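Local structure of isoflavone reductase (Medicago sativa, 2GAS) at residues A[174-179]-A[238-243]; A[73-78]-A[100-105]. The protein catalyses the NADPH-dependent reduction of 2'-hydroxyformononetin to (3R)-vestitone, the penultimate intermediate of the phytoalexin (-)-medicarpin in alfalfa. All coordinates share one frame; numbering follows the deposited sequence.

Contact 1. Residues A[174-179]-A[238-243]; sequences DKVVIL and LEKTYV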
loop_
_atom_site.group_PDB
_atom_site.type_symbol
_atom_site.label_atom_id
_atom_site.label_comp_id
_atom_site.label_asym_id
_atom_site.label_seq_id
_atom_site.Cartn_x
_atom_site.Cartn_y
_atom_site.Cartn_z
ATOM N N ASP A 174 8.332 -1.277 27.124
ATOM C CA ASP A 174 9.492 -1.244 28.006
ATOM C C ASP A 174 10.831 -1.037 27.305
ATOM O O ASP A 174 11.634 -0.210 27.737
ATOM C CB ASP A 174 9.540 -2.534 28.833
ATOM C CG ASP A 174 10.402 -2.401 30.072
ATOM O OD1 ASP A 174 10.271 -1.376 30.774
ATOM O OD2 ASP A 174 11.197 -3.324 30.352
ATOM N N LYS A 175 11.074 -1.779 26.230
ATOM C CA LYS A 175 12.351 -1.682 25.518
ATOM C C LYS A 175 12.170 -1.671 24.010
ATOM O O LYS A 175 11.293 -2.354 23.479
ATOM C CB LYS A 175 13.244 -2.862 25.907
ATOM C CG LYS A 175 13.348 -3.060 27.408
ATOM C CD LYS A 175 14.028 -4.363 27.774
ATOM C CE LYS A 175 14.038 -4.545 29.292
ATOM N NZ LYS A 175 14.644 -5.839 29.696
ATOM N N VAL A 176 13.014 -0.908 23.323
ATOM C CA VAL A 176 12.935 -0.805 21.874
ATOM C C VAL A 176 14.313 -0.764 21.214
ATOM O O VAL A 176 15.276 -0.238 21.778
ATOM C CB VAL A 176 12.118 0.461 21.460
ATOM C CG1 VAL A 176 12.838 1.731 21.895
ATOM C CG2 VAL A 176 11.872 0.471 19.967
ATOM N N VAL A 177 14.395 -1.343 20.020
ATOM C CA VAL A 177 15.631 -1.358 19.246
ATOM C C VAL A 177 15.427 -0.459 18.037
ATOM O O VAL A 177 14.431 -0.582 17.319
ATOM C CB VAL A 177 15.994 -2.776 18.762
ATOM C CG1 VAL A 177 17.075 -2.699 17.688
ATOM C CG2 VAL A 177 16.496 -3.604 19.918
ATOM N N ILE A 178 16.371 0.449 17.820
ATOM C CA ILE A 178 16.294 1.381 16.707
ATOM C C ILE A 178 17.372 1.061 15.681
ATOM O O ILE A 178 18.532 0.844 16.039
ATOM C CB ILE A 178 16.487 2.850 17.187
ATOM C CG1 ILE A 178 15.427 3.213 18.233
ATOM C CG2 ILE A 178 16.415 3.807 16.009
ATOM C CD1 ILE A 178 15.883 2.977 19.666
ATOM N N LEU A 179 16.983 1.005 14.410
ATOM C CA LEU A 179 17.938 0.746 13.347
ATOM C C LEU A 179 18.569 2.078 12.970
ATOM O O LEU A 179 17.868 3.037 12.653
ATOM C CB LEU A 179 17.238 0.132 12.134
ATOM C CG LEU A 179 16.390 -1.102 12.432
ATOM C CD1 LEU A 179 15.897 -1.662 11.110
ATOM C CD2 LEU A 179 17.194 -2.148 13.193
ATOM N N LEU A 238 11.087 4.502 27.319
ATOM C CA LEU A 238 11.515 3.188 26.861
ATOM C C LEU A 238 13.030 3.062 26.870
ATOM O O LEU A 238 13.747 4.032 26.624
ATOM C CB LEU A 238 11.031 2.929 25.429
ATOM C CG LEU A 238 9.534 2.931 25.114
ATOM C CD1 LEU A 238 9.329 2.576 23.639
ATOM C CD2 LEU A 238 8.816 1.942 26.009
ATOM N N GLU A 239 13.513 1.863 27.160
ATOM C CA GLU A 239 14.943 1.618 27.125
ATOM C C GLU A 239 15.246 1.598 25.632
ATOM O O GLU A 239 14.473 1.045 24.851
ATOM C CB GLU A 239 15.274 0.272 27.763
ATOM C CG GLU A 239 15.082 0.271 29.272
ATOM C CD GLU A 239 15.403 -1.065 29.902
ATOM O OE1 GLU A 239 16.187 -1.835 29.307
ATOM O OE2 GLU A 239 14.886 -1.340 31.003
ATOM N N LYS A 240 16.353 2.211 25.229
ATOM C CA LYS A 240 16.689 2.275 23.815
ATOM C C LYS A 240 18.061 1.732 23.453
ATOM O O LYS A 240 19.047 1.963 24.153
ATOM C CB LYS A 240 16.606 3.722 23.323
ATOM C CG LYS A 240 15.277 4.408 23.587
ATOM C CD LYS A 240 15.356 5.882 23.226
ATOM C CE LYS A 240 14.069 6.605 23.582
ATOM N NZ LYS A 240 13.761 6.455 25.030
ATOM N N THR A 241 18.103 1.007 22.342
ATOM C CA THR A 241 19.335 0.441 21.814
ATOM C C THR A 241 19.379 0.826 20.344
ATOM O O THR A 241 18.427 0.561 19.611
ATOM C CB THR A 241 19.344 -1.094 21.927
ATOM O OG1 THR A 241 19.390 -1.466 23.309
ATOM C CG2 THR A 241 20.558 -1.679 21.216
ATOM N N TYR A 242 20.464 1.481 19.927
ATOM C CA TYR A 242 20.631 1.888 18.530
ATOM C C TYR A 242 21.669 0.963 17.905
ATOM O O TYR A 242 22.747 0.755 18.463
ATOM C CB TYR A 242 21.094 3.348 18.425
ATOM C CG TYR A 242 20.118 4.353 18.995
ATOM C CD1 TYR A 242 20.062 4.594 20.367
ATOM C CD2 TYR A 242 19.237 5.053 18.168
ATOM C CE1 TYR A 242 19.159 5.508 20.901
ATOM C CE2 TYR A 242 18.324 5.968 18.696
ATOM C CZ TYR A 242 18.292 6.192 20.061
ATOM O OH TYR A 242 17.395 7.104 20.583
ATOM N N VAL A 243 21.332 0.406 16.748
ATOM C CA VAL A 243 22.212 -0.531 16.058
ATOM C C VAL A 243 22.693 0.037 14.728
ATOM O O VAL A 243 21.903 0.548 13.935
ATOM C CB VAL A 243 21.483 -1.869 15.815
ATOM C CG1 VAL A 243 22.398 -2.838 15.097
ATOM C CG2 VAL A 243 21.030 -2.457 17.147
HETATM O O HOH W 1 12.790 -2.536 32.117
HETATM O O HOH W 2 16.724 -1.496 24.233
#

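Contact 2. Residues A[73-78]-A[100-105]; sequences AIKQVD and KEAGNV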
loop_
_atom_site.group_PDB
_atom_site.type_symbol
_atom_site.label_atom_id
_atom_site.label_comp_id
_atom_site.label_asym_id
_atom_site.label_seq_id
_atom_site.Cartn_x
_atom_site.Cartn_y
_atom_site.Cartn_z
ATOM N N ALA A 73 -14.996 -8.639 -17.501
ATOM C CA ALA A 73 -15.203 -7.779 -16.343
ATOM C C ALA A 73 -14.672 -6.377 -16.614
ATOM O O ALA A 73 -15.351 -5.384 -16.361
ATOM C CB ALA A 73 -14.505 -8.372 -15.122
ATOM N N ILE A 74 -13.452 -6.310 -17.136
ATOM C CA ILE A 74 -12.808 -5.035 -17.425
ATOM C C ILE A 74 -13.569 -4.185 -18.444
ATOM O O ILE A 74 -13.571 -2.956 -18.357
ATOM C CB ILE A 74 -11.354 -5.266 -17.899
ATOM C CG1 ILE A 74 -10.536 -5.866 -16.751
ATOM C CG2 ILE A 74 -10.736 -3.962 -18.369
ATOM C CD1 ILE A 74 -9.115 -6.248 -17.125
ATOM N N LYS A 75 -14.223 -4.832 -19.404
ATOM C CA LYS A 75 -14.988 -4.098 -20.409
ATOM C C LYS A 75 -16.165 -3.339 -19.803
ATOM O O LYS A 75 -16.712 -2.422 -20.421
ATOM C CB LYS A 75 -15.514 -5.055 -21.481
ATOM C CG LYS A 75 -14.501 -5.441 -22.534
ATOM C CD LYS A 75 -15.111 -6.423 -23.520
ATOM C CE LYS A 75 -14.365 -6.415 -24.835
ATOM N NZ LYS A 75 -14.519 -5.095 -25.519
ATOM N N GLN A 76 -16.548 -3.710 -18.587
ATOM C CA GLN A 76 -17.679 -3.070 -17.926
ATOM C C GLN A 76 -17.320 -1.863 -17.062
ATOM O O GLN A 76 -18.207 -1.183 -16.556
ATOM C CB GLN A 76 -18.417 -4.095 -17.063
ATOM C CG GLN A 76 -18.977 -5.269 -17.842
ATOM C CD GLN A 76 -19.561 -6.337 -16.938
ATOM O OE1 GLN A 76 -20.561 -6.114 -16.254
ATOM N NE2 GLN A 76 -18.932 -7.505 -16.926
ATOM N N VAL A 77 -16.028 -1.590 -16.904
ATOM C CA VAL A 77 -15.594 -0.481 -16.064
ATOM C C VAL A 77 -14.658 0.501 -16.762
ATOM O O VAL A 77 -14.295 0.316 -17.924
ATOM C CB VAL A 77 -14.897 -1.013 -14.796
ATOM C CG1 VAL A 77 -15.844 -1.930 -14.032
ATOM C CG2 VAL A 77 -13.624 -1.767 -15.183
ATOM N N ASP A 78 -14.272 1.544 -16.033
ATOM C CA ASP A 78 -13.384 2.585 -16.545
ATOM C C ASP A 78 -12.000 2.540 -15.899
ATOM O O ASP A 78 -10.989 2.774 -16.557
ATOM C CB ASP A 78 -13.986 3.965 -16.276
ATOM C CG ASP A 78 -15.330 4.159 -16.941
ATOM O OD1 ASP A 78 -16.318 4.442 -16.227
ATOM O OD2 ASP A 78 -15.390 4.036 -18.177
ATOM N N LYS A 100 -5.417 -4.566 -22.338
ATOM C CA LYS A 100 -5.130 -4.221 -23.726
ATOM C C LYS A 100 -6.224 -4.722 -24.663
ATOM O O LYS A 100 -6.623 -4.021 -25.593
ATOM C CB LYS A 100 -3.782 -4.810 -24.148
ATOM C CG LYS A 100 -2.584 -4.245 -23.393
ATOM C CD LYS A 100 -2.346 -2.775 -23.723
ATOM C CE LYS A 100 -1.943 -2.595 -25.181
ATOM N NZ LYS A 100 -1.718 -1.167 -25.529
ATOM N N GLU A 101 -6.708 -5.936 -24.421
ATOM C CA GLU A 101 -7.757 -6.496 -25.262
ATOM C C GLU A 101 -9.070 -5.740 -25.075
ATOM O O GLU A 101 -9.777 -5.476 -26.041
ATOM C CB GLU A 101 -7.972 -7.978 -24.953
ATOM C CG GLU A 101 -8.926 -8.651 -25.930
ATOM C CD GLU A 101 -9.093 -10.133 -25.669
ATOM O OE1 GLU A 101 -8.066 -10.824 -25.507
ATOM O OE2 GLU A 101 -10.247 -10.609 -25.636
ATOM N N ALA A 102 -9.396 -5.397 -23.832
ATOM C CA ALA A 102 -10.626 -4.663 -23.542
ATOM C C ALA A 102 -10.597 -3.317 -24.265
ATOM O O ALA A 102 -11.574 -2.916 -24.906
ATOM C CB ALA A 102 -10.770 -4.456 -22.034
ATOM N N GLY A 103 -9.466 -2.626 -24.136
ATOM C CA GLY A 103 -9.259 -1.343 -24.791
ATOM C C GLY A 103 -9.977 -0.115 -24.269
ATOM O O GLY A 103 -9.734 0.986 -24.751
ATOM N N ASN A 104 -10.845 -0.285 -23.281
ATOM C CA ASN A 104 -11.616 0.833 -22.736
ATOM C C ASN A 104 -11.087 1.438 -21.439
ATOM O O ASN A 104 -11.636 2.422 -20.949
ATOM C CB ASN A 104 -13.049 0.372 -22.486
ATOM C CG ASN A 104 -13.112 -0.830 -21.561
ATOM O OD1 ASN A 104 -12.763 -1.945 -21.953
ATOM N ND2 ASN A 104 -13.535 -0.608 -20.318
ATOM N N VAL A 105 -10.028 0.865 -20.883
ATOM C CA VAL A 105 -9.502 1.347 -19.603
ATOM C C VAL A 105 -8.929 2.759 -19.624
ATOM O O VAL A 105 -8.030 3.070 -20.409
ATOM C CB VAL A 105 -8.445 0.369 -19.048
ATOM C CG1 VAL A 105 -7.923 0.860 -17.698
ATOM C CG2 VAL A 105 -9.066 -1.010 -18.892
HETATM O O HOH W 3 -14.374 -2.300 -24.701
HETATM O O HOH W 4 -14.428 2.867 -20.350
#

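Contact 1. Residues A[174-179]-A[238-243]
Leu238 meets 174-179 just before the two-stranded parallel sheet begins, its CD1 lying 4.0 Å from Val176 CG1 and its CD2 reaching toward the backbone of Asp174. At Glu239 the pairing starts: its N donates to Asp174 O, and its O accepts from Val176 N at 2.9 Å. The Glu239 side chain runs alongside that of Lys175, so that Glu239 OE1 rests on the lysine methylenes, 3.5 Å from Lys175 CE, with Lys175 NZ too far off for a salt bridge. Water 1 donates to both Asp174 OD2 and Glu239 OE2; Asp174 OD1 has Lys236 as its ionic partner. Lys240 follows on the other face, with CB 3.8 Å from Ile178 CD1, but its chain, bent at the last torsion (chi4 57°), brings NZ into a hydrogen bond with Leu238 O and a salt bridge with Glu231. Thr241 grips strand 175-179 twice, N to Val176 O and O to Ile178 N, the latter bond short at 2.7 Å and nearly straight (176°). Its OG1 shares water 2 with Val176 O. Tyr242, touching Asn224, lays its ring beside Ile178, whose CD1 sits over one face, 4.0 Å from the centroid, in a CH-pi contact. Val243 N donates to Ile178 O, and its backbone continues the pairing to Gly180, while its CG2 meets Val177 CG1. Chemically, Val176, Ile178 and the Lys240 chain pack on Ile227 of helix 223-234; on the other face Leu179 and Val243 meet Val248, but Lys175, Glu239 and Thr241 make its beginning polar and exposed, where water probably eases Asp174-Glu239 repulsion.

Contact 2. Residues A[73-78]-A[100-105]
With CG set between its backbone N and carbonyl carbon (chi1 57°), and the amide turned by chi2 of -73°, Asn104 carries its ND2 across to the carbonyl of Ile74. The bond, 3.1 Å from Asn104 ND2 to Ile74 O, is almost straight at 177° and lies in the amide plane. Ile74 O also accepts from Val77 N, which closes a type I turn, and the two donors come from opposite faces of the carbonyl plane. Asn104 OD1 lies 3.5 Å from Lys75 CA. Without the amide, as with an alanine here, Ile74 O loses this donor, and the 74-77 turn is likely to be held less firmly against the end of helix 92-102. Ile74 CG2 touches both Ala102 CB (3.7 Å) and Val105 CG2, the latter tightly at 3.4 Å. Water 3 bridges Lys75 NZ and Ala102 O, and water 4 links Asp78 OD2 to Asn104 O, while Asp78 OD1 accepts from the backbone N of Lys4. Gly103, just past helix 92-102, leaves it with a positive phi. The arrangement belongs to the Rossmann-type fold: helices 67-74 and 92-102 end side by side as the chain turns into adjacent parallel strands 79-82 and 107-109.

How the contacts relate
From the N terminus, the chain first builds the parallel nucleotide-binding sheet of the Rossmann-type fold, and contact 2 closes a short loop there: between 73-78 and 100-105 it encloses strand 79-82 and most of helix 92-102. Only after that does the chain reach contact 1, whose larger loop of 58 residues includes helices 191-202 and 223-234 before 238-243 returns beside 174-179. The loops follow in series, neither nested nor crossed. Contact 2 ties successive helix-to-strand turns of the parallel sheet; contact 1 joins two strands far along the chain, outside the five-stranded sheet. Their centres are about 50 Å apart, on opposite sides of the chain's centre.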